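Local coordinates for Low molecular weight phosphotyrosine protein phosphatase 1 (Drosophila melanogaster, PDB 7CUY) that probably dephosphorylates tyrosine-phosphorylated proteins and also hydrolyses small aryl and acyl phosphates, as a cytoplasmic phosphatase of the low-molecular-weight family, at residues S16-V24 with V35-G43; F78-E89 with A99-L110. All blocks are in the same frame, centred on the assembly; numbering follows the deposited sequence.

Interaction 1: residues S16-V24 with V35-G43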
# COMPACT_ATOMS: atom_id res chain seq x y z
N SER A 16 1.19 4.45 -0.11
CA SER A 16 1.57 3.06 -0.40
C SER A 16 2.99 2.67 0.01
O SER A 16 3.23 1.48 0.26
CB SER A 16 1.35 2.75 -1.90
OG SER A 16 1.95 3.70 -2.76
N PRO A 17 3.98 3.59 0.09
CA PRO A 17 5.27 3.16 0.63
C PRO A 17 5.19 2.78 2.09
O PRO A 17 5.88 1.85 2.52
CB PRO A 17 6.19 4.37 0.40
CG PRO A 17 5.53 5.17 -0.63
CD PRO A 17 4.06 4.96 -0.43
N ILE A 18 4.37 3.49 2.87
CA ILE A 18 4.11 3.08 4.24
C ILE A 18 3.45 1.71 4.26
O ILE A 18 3.89 0.80 4.97
CB ILE A 18 3.24 4.14 4.96
CG1 ILE A 18 4.05 5.41 5.25
CG2 ILE A 18 2.60 3.59 6.23
CD1 ILE A 18 3.16 6.61 5.70
N ALA A 19 2.39 1.54 3.46
CA ALA A 19 1.68 0.26 3.42
C ALA A 19 2.60 -0.87 2.97
O ALA A 19 2.52 -1.99 3.49
CB ALA A 19 0.45 0.37 2.49
N GLU A 20 3.50 -0.59 2.03
CA GLU A 20 4.46 -1.60 1.63
C GLU A 20 5.40 -1.95 2.77
O GLU A 20 5.66 -3.13 3.04
CB GLU A 20 5.26 -1.13 0.42
CG GLU A 20 6.35 -2.12 0.05
CD GLU A 20 7.34 -1.55 -0.93
OE1 GLU A 20 7.21 -0.35 -1.29
OE2 GLU A 20 8.23 -2.30 -1.35
N VAL A 21 5.93 -0.94 3.46
CA VAL A 21 6.88 -1.21 4.54
C VAL A 21 6.17 -1.89 5.72
O VAL A 21 6.72 -2.82 6.35
CB VAL A 21 7.59 0.08 4.96
CG1 VAL A 21 8.34 -0.13 6.26
CG2 VAL A 21 8.56 0.54 3.88
N VAL A 22 4.96 -1.45 6.04
CA VAL A 22 4.23 -2.06 7.14
C VAL A 22 3.89 -3.51 6.81
O VAL A 22 3.98 -4.39 7.68
CB VAL A 22 2.98 -1.23 7.49
CG1 VAL A 22 2.06 -1.99 8.41
CG2 VAL A 22 3.38 0.10 8.13
N MET A 23 3.54 -3.79 5.55
CA MET A 23 3.19 -5.17 5.21
C MET A 23 4.40 -6.09 5.35
O MET A 23 4.29 -7.20 5.89
CB MET A 23 2.62 -5.24 3.79
CG MET A 23 2.06 -6.60 3.36
SD MET A 23 0.41 -6.99 4.04
CE MET A 23 0.87 -8.07 5.34
N VAL A 24 5.57 -5.62 4.91
CA VAL A 24 6.78 -6.43 5.04
C VAL A 24 7.10 -6.67 6.51
O VAL A 24 7.40 -7.79 6.93
CB VAL A 24 7.95 -5.78 4.29
CG1 VAL A 24 9.27 -6.44 4.67
CG2 VAL A 24 7.73 -5.94 2.81
N VAL A 35 5.80 -14.45 0.83
CA VAL A 35 4.98 -13.34 0.35
C VAL A 35 5.90 -12.17 0.03
O VAL A 35 6.63 -11.69 0.90
CB VAL A 35 3.91 -12.91 1.37
CG1 VAL A 35 3.06 -11.76 0.80
CG2 VAL A 35 3.02 -14.08 1.79
N GLU A 36 5.88 -11.72 -1.22
CA GLU A 36 6.64 -10.57 -1.69
C GLU A 36 5.72 -9.35 -1.76
O GLU A 36 4.55 -9.49 -2.10
CB GLU A 36 7.28 -10.86 -3.05
CG GLU A 36 7.77 -9.65 -3.84
CD GLU A 36 7.80 -9.91 -5.36
OE1 GLU A 36 8.55 -10.82 -5.80
OE2 GLU A 36 7.07 -9.20 -6.11
N VAL A 37 6.25 -8.18 -1.42
CA VAL A 37 5.49 -6.94 -1.37
C VAL A 37 6.22 -5.87 -2.18
O VAL A 37 7.44 -5.74 -2.09
CB VAL A 37 5.29 -6.45 0.08
CG1 VAL A 37 4.23 -5.36 0.14
CG2 VAL A 37 4.91 -7.62 1.02
N ASP A 38 5.46 -5.09 -2.95
CA ASP A 38 5.98 -4.01 -3.77
C ASP A 38 4.97 -2.88 -3.68
O ASP A 38 3.89 -3.06 -3.11
CB ASP A 38 6.21 -4.49 -5.21
CG ASP A 38 7.04 -3.51 -6.07
OD1 ASP A 38 7.83 -2.70 -5.52
OD2 ASP A 38 6.93 -3.59 -7.32
N SER A 39 5.31 -1.70 -4.20
CA SER A 39 4.32 -0.63 -4.30
C SER A 39 4.53 0.15 -5.60
O SER A 39 5.61 0.11 -6.19
CB SER A 39 4.36 0.31 -3.08
OG SER A 39 5.60 1.00 -3.01
N ALA A 40 3.49 0.85 -6.06
CA ALA A 40 3.64 1.67 -7.26
C ALA A 40 2.55 2.74 -7.31
O ALA A 40 1.62 2.75 -6.50
CB ALA A 40 3.64 0.81 -8.53
N ALA A 41 2.67 3.61 -8.32
CA ALA A 41 1.87 4.83 -8.45
C ALA A 41 0.91 4.73 -9.63
O ALA A 41 1.27 4.18 -10.67
CB ALA A 41 2.77 6.05 -8.68
N ILE A 42 -0.31 5.26 -9.44
CA ILE A 42 -1.20 5.52 -10.58
C ILE A 42 -0.56 6.55 -11.50
O ILE A 42 -0.35 6.30 -12.69
CB ILE A 42 -2.59 6.01 -10.11
CG1 ILE A 42 -3.33 5.01 -9.22
CG2 ILE A 42 -3.50 6.37 -11.32
CD1 ILE A 42 -3.77 3.74 -9.91
N GLY A 43 -0.24 7.74 -10.95
CA GLY A 43 0.32 8.82 -11.74
C GLY A 43 1.85 8.86 -11.75
O GLY A 43 2.51 8.27 -10.89
O HOH W 1 9.41 -4.85 -0.60
O HOH W 2 9.47 -2.20 -3.69
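Glu-20 and Ser-39 have the nearest CA atoms of the two segments, 6.0 Å apart, where helix 16-24 runs back along strand 35-41. The segment axes are 7.7 Å apart and antiparallel at 178°, as expected when the helix of a right-handed beta-alpha-beta crossover lies on the strand that follows it. Glu-20 carries the polar half of the contact. With CG anti to the backbone N (chi1 175°) and the rest of the chain extended, its carboxylate reaches down to the strand. There Ser-39 OG donates to Glu-20 OE1 at 2.7 Å, arriving from above the carboxylate plane, 43° out of it; the same hydroxyl is also hydrogen-bonded to Asn-12. The other oxygen works through water: one molecule donates to Glu-20 OE2 and Val-37 O, a second to Glu-20 OE2 and Asp-38 OD1. Val-37 supplies the apolar half. Its CG2 lies 3.8 Å from Met-23 CG, the two side chains crossing at about a right angle, while the Val-24 and Val-37 side chains slide past each other in opposite directions, Val-24 CG2 3.7 Å from Val-37 CB. Toward the start of the helix, Ser-16 O rests 3.7 Å from Ser-39 CB. Glu-20 OE2 and Asp-38 OD1 are 4.2 Å apart, a pairing of like charges that the shared water probably eases, as does the salt bridge from Asp-38 OD2 to Arg-71.

Interaction 2: residues F78-E89 with A99-L110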
# COMPACT_ATOMS: atom_id res chain seq x y z
N PHE A 78 -0.91 -6.48 -13.37
CA PHE A 78 -2.15 -7.21 -13.12
C PHE A 78 -2.02 -8.70 -13.43
O PHE A 78 -2.89 -9.47 -13.03
CB PHE A 78 -3.31 -6.61 -13.90
CG PHE A 78 -3.63 -5.20 -13.51
CD1 PHE A 78 -4.59 -4.93 -12.53
CD2 PHE A 78 -2.97 -4.14 -14.10
CE1 PHE A 78 -4.87 -3.63 -12.16
CE2 PHE A 78 -3.25 -2.83 -13.74
CZ PHE A 78 -4.21 -2.57 -12.77
N SER A 79 -0.95 -9.12 -14.11
CA SER A 79 -0.66 -10.53 -14.30
C SER A 79 0.40 -11.06 -13.34
O SER A 79 0.47 -12.28 -13.14
CB SER A 79 -0.20 -10.82 -15.73
OG SER A 79 -1.20 -10.50 -16.68
N GLU A 80 1.23 -10.19 -12.77
CA GLU A 80 2.27 -10.65 -11.86
C GLU A 80 1.79 -10.76 -10.41
O GLU A 80 2.19 -11.69 -9.69
CB GLU A 80 3.49 -9.73 -11.93
CG GLU A 80 4.63 -10.19 -10.98
CD GLU A 80 5.89 -9.31 -11.05
OE1 GLU A 80 6.15 -8.71 -12.12
OE2 GLU A 80 6.62 -9.26 -10.04
N PHE A 81 0.94 -9.85 -9.95
CA PHE A 81 0.59 -9.81 -8.53
C PHE A 81 -0.73 -10.53 -8.27
O PHE A 81 -1.67 -10.46 -9.06
CB PHE A 81 0.53 -8.36 -8.02
CG PHE A 81 1.88 -7.71 -8.01
CD1 PHE A 81 2.35 -7.05 -9.13
CD2 PHE A 81 2.70 -7.81 -6.89
CE1 PHE A 81 3.60 -6.47 -9.13
CE2 PHE A 81 3.96 -7.23 -6.88
CZ PHE A 81 4.42 -6.56 -8.00
N ASP A 82 -0.79 -11.23 -7.13
CA ASP A 82 -2.00 -11.90 -6.70
C ASP A 82 -2.99 -10.93 -6.10
O ASP A 82 -4.21 -11.11 -6.25
CB ASP A 82 -1.65 -12.97 -5.69
CG ASP A 82 -0.63 -13.93 -6.22
OD1 ASP A 82 -1.03 -14.84 -6.98
OD2 ASP A 82 0.57 -13.76 -5.90
N TYR A 83 -2.49 -9.89 -5.44
CA TYR A 83 -3.30 -8.91 -4.74
C TYR A 83 -2.79 -7.52 -5.08
O TYR A 83 -1.59 -7.26 -4.96
CB TYR A 83 -3.22 -9.12 -3.23
CG TYR A 83 -3.60 -10.53 -2.83
CD1 TYR A 83 -4.94 -10.91 -2.78
CD2 TYR A 83 -2.63 -11.47 -2.51
CE1 TYR A 83 -5.30 -12.20 -2.42
CE2 TYR A 83 -2.97 -12.76 -2.16
CZ TYR A 83 -4.32 -13.13 -2.11
OH TYR A 83 -4.66 -14.41 -1.75
N ILE A 84 -3.68 -6.64 -5.51
CA ILE A 84 -3.36 -5.23 -5.72
C ILE A 84 -4.30 -4.40 -4.86
O ILE A 84 -5.52 -4.56 -4.94
CB ILE A 84 -3.47 -4.84 -7.20
CG1 ILE A 84 -2.55 -5.74 -8.04
CG2 ILE A 84 -3.09 -3.40 -7.37
CD1 ILE A 84 -2.39 -5.32 -9.47
N PHE A 85 -3.74 -3.52 -4.03
CA PHE A 85 -4.48 -2.74 -3.04
C PHE A 85 -4.49 -1.26 -3.40
O PHE A 85 -3.44 -0.65 -3.59
CB PHE A 85 -3.84 -2.87 -1.64
CG PHE A 85 -4.10 -4.19 -0.96
CD1 PHE A 85 -5.28 -4.41 -0.27
CD2 PHE A 85 -3.14 -5.18 -0.96
CE1 PHE A 85 -5.50 -5.62 0.39
CE2 PHE A 85 -3.36 -6.39 -0.32
CZ PHE A 85 -4.54 -6.61 0.36
N GLY A 86 -5.70 -0.65 -3.44
CA GLY A 86 -5.81 0.79 -3.43
C GLY A 86 -5.97 1.31 -2.02
O GLY A 86 -6.27 0.57 -1.09
N MET A 87 -5.77 2.61 -1.86
CA MET A 87 -5.92 3.23 -0.55
C MET A 87 -7.29 3.89 -0.34
O MET A 87 -7.76 3.95 0.80
CB MET A 87 -4.82 4.28 -0.33
CG MET A 87 -3.41 3.72 -0.49
SD MET A 87 -2.98 2.50 0.78
CE MET A 87 -2.59 1.09 -0.21
N ASP A 88 -7.91 4.41 -1.41
CA ASP A 88 -9.18 5.12 -1.30
C ASP A 88 -10.03 4.80 -2.52
O ASP A 88 -9.61 4.08 -3.42
CB ASP A 88 -8.94 6.63 -1.12
CG ASP A 88 -8.24 7.26 -2.28
OD1 ASP A 88 -8.21 6.64 -3.36
OD2 ASP A 88 -7.70 8.39 -2.13
N GLU A 89 -11.25 5.36 -2.56
CA GLU A 89 -12.18 4.99 -3.62
C GLU A 89 -11.71 5.47 -5.00
O GLU A 89 -11.99 4.80 -6.00
CB GLU A 89 -13.58 5.55 -3.31
CG GLU A 89 -13.61 7.03 -2.93
CD GLU A 89 -13.33 7.30 -1.45
OE1 GLU A 89 -12.14 7.49 -1.09
OE2 GLU A 89 -14.31 7.34 -0.65
N ALA A 99 -7.04 -2.43 -15.09
CA ALA A 99 -6.91 -3.88 -15.09
C ALA A 99 -7.38 -4.50 -16.41
O ALA A 99 -8.54 -4.28 -16.79
CB ALA A 99 -7.73 -4.46 -13.94
N PRO A 100 -6.55 -5.26 -17.11
CA PRO A 100 -7.10 -6.03 -18.24
C PRO A 100 -8.15 -7.01 -17.75
O PRO A 100 -7.96 -7.72 -16.76
CB PRO A 100 -5.88 -6.75 -18.82
CG PRO A 100 -4.72 -6.40 -17.95
CD PRO A 100 -5.09 -5.25 -17.08
N LYS A 101 -9.30 -7.01 -18.42
CA LYS A 101 -10.39 -7.89 -18.04
C LYS A 101 -9.93 -9.34 -18.01
O LYS A 101 -9.37 -9.85 -18.98
CB LYS A 101 -11.56 -7.75 -19.01
CG LYS A 101 -12.60 -8.86 -18.86
CD LYS A 101 -13.89 -8.47 -19.56
CE LYS A 101 -15.00 -9.47 -19.29
NZ LYS A 101 -15.75 -9.77 -20.54
N GLY A 102 -10.18 -10.00 -16.88
CA GLY A 102 -9.80 -11.38 -16.71
C GLY A 102 -8.40 -11.60 -16.21
O GLY A 102 -7.97 -12.76 -16.13
N SER A 103 -7.65 -10.54 -15.90
CA SER A 103 -6.32 -10.69 -15.34
C SER A 103 -6.40 -11.27 -13.92
O SER A 103 -7.40 -11.13 -13.22
CB SER A 103 -5.58 -9.35 -15.30
OG SER A 103 -6.41 -8.33 -14.79
N LYS A 104 -5.33 -11.93 -13.50
CA LYS A 104 -5.39 -12.72 -12.28
C LYS A 104 -5.43 -11.89 -10.99
O LYS A 104 -5.98 -12.36 -10.00
CB LYS A 104 -4.22 -13.72 -12.27
CG LYS A 104 -3.42 -13.86 -11.00
CD LYS A 104 -2.09 -14.47 -11.33
CE LYS A 104 -1.11 -14.37 -10.19
NZ LYS A 104 0.28 -14.67 -10.65
N ALA A 105 -4.90 -10.67 -10.98
CA ALA A 105 -4.85 -9.88 -9.75
C ALA A 105 -6.23 -9.67 -9.14
O ALA A 105 -7.19 -9.30 -9.82
CB ALA A 105 -4.22 -8.52 -10.01
N GLU A 106 -6.31 -9.83 -7.82
CA GLU A 106 -7.49 -9.45 -7.07
C GLU A 106 -7.36 -7.99 -6.63
O GLU A 106 -6.38 -7.63 -5.96
CB GLU A 106 -7.66 -10.39 -5.86
CG GLU A 106 -9.06 -10.37 -5.26
CD GLU A 106 -9.22 -11.25 -4.02
OE1 GLU A 106 -10.06 -10.91 -3.15
OE2 GLU A 106 -8.53 -12.29 -3.91
N LEU A 107 -8.34 -7.16 -6.97
CA LEU A 107 -8.29 -5.73 -6.64
C LEU A 107 -9.03 -5.49 -5.33
O LEU A 107 -10.25 -5.70 -5.24
CB LEU A 107 -8.90 -4.87 -7.74
CG LEU A 107 -8.51 -5.17 -9.18
CD1 LEU A 107 -9.07 -4.08 -10.11
CD2 LEU A 107 -6.99 -5.30 -9.33
N LEU A 108 -8.31 -5.02 -4.32
CA LEU A 108 -8.89 -4.82 -3.00
C LEU A 108 -8.57 -3.42 -2.53
O LEU A 108 -7.61 -2.79 -2.97
CB LEU A 108 -8.36 -5.88 -2.00
CG LEU A 108 -8.58 -7.32 -2.47
CD1 LEU A 108 -7.75 -8.28 -1.65
CD2 LEU A 108 -10.08 -7.71 -2.45
N MET A 109 -9.37 -2.92 -1.61
CA MET A 109 -9.05 -1.69 -0.93
C MET A 109 -8.51 -2.05 0.45
O MET A 109 -9.15 -2.82 1.17
CB MET A 109 -10.27 -0.77 -0.84
CG MET A 109 -9.86 0.63 -0.50
SD MET A 109 -11.22 1.78 -0.45
CE MET A 109 -12.00 1.26 1.08
N LEU A 110 -7.32 -1.53 0.79
CA LEU A 110 -6.62 -2.03 1.97
C LEU A 110 -7.48 -1.89 3.24
O LEU A 110 -7.52 -2.79 4.07
CB LEU A 110 -5.27 -1.32 2.13
CG LEU A 110 -4.44 -1.78 3.35
CD1 LEU A 110 -4.27 -3.27 3.34
CD2 LEU A 110 -3.08 -1.11 3.37
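The ring of Phe-78 lies against Ala-99, whose CA sits over the centre of one face in a CH-pi contact, 3.6 Å from the centroid. Phe-78 CG lies beside the backbone N and anti to the carbonyl carbon (chi1 -63°), which turns the ring toward Ala-99 and Leu-107. Leu-107 CD2 meets this ring at its edge, in plane, and Pro-100 CD approaches Phe-78 CD2 at 3.8 Å. Replacing Phe-78 with an alanine would probably leave Ala-99 CA without its aromatic face, opening a gap between Ala-99, Pro-100 and Leu-107. Further along, Leu-110 CD1 covers a face of the Phe-85 ring, offset toward the rim, and Leu-108 CB packs 3.7 Å from Phe-85 CE1. Tyr-83, Phe-85 and Leu-108 share the sheet face covered by helix 132-153, where Phe-148 meets both aromatic rings edge-to-face.

Backbone hydrogen bonds join the parallel strands 83-86 and 106-109 in register, Tyr-83 opposite Glu-106 and Gly-86 opposite Met-109. Ile-84 bonds through its N to Glu-106 O and through its O to Leu-108 N, both at 2.9 Å. Before the strands, Ala-105 N donates to Phe-78 O at 3.1 Å.

The charged contacts of Lys-104 are looser. Its NZ gives a weak hydrogen bond to Ser-79 O and stands 3.9 Å from Asp-82 OD1, a long salt bridge; Asp-82 OD2 accepts from Lys-4 N. Glu-106 OE2 lies 3.6 Å from Tyr-83 CE1, at the ring edge. Glu-106 OE1 pairs with Arg-152.

Strand 83-86, helix 89-98 and strand 106-109 form a beta-alpha-beta unit, completing the edge of the parallel sheet in this Rossmann-like phosphatase fold.

Overall arrangement
Two beta-alpha-beta units build one parallel sheet, with strand order 35-41, 3-9, 83-86, 106-109; interactions 1 and 2 lie in its two lateral halves, their centres 13 Å apart, with strand 3-9 between strands 35-41 and 83-86. They also touch directly: Asp-38 CB lies 3.9 Å from Phe-81 CZ, and Ala-19 CB 3.9 Å from Leu-110 CD2. Interaction 1 reaches the active site through the start of helix 15-29, where the side chains of Ser-16 and Cys-9, the probable nucleophile, approach to about 3 Å. Interaction 2 reaches it just after strand 83-86: Asp-88 forms a salt bridge with Arg-15, itself a probable active-site residue, and the Met-87 side chain lies about 4 Å from that of Cys-9. The Pro-17 and Met-87 side chains lie about 6 and 7 Å from a bound EPE buffer molecule.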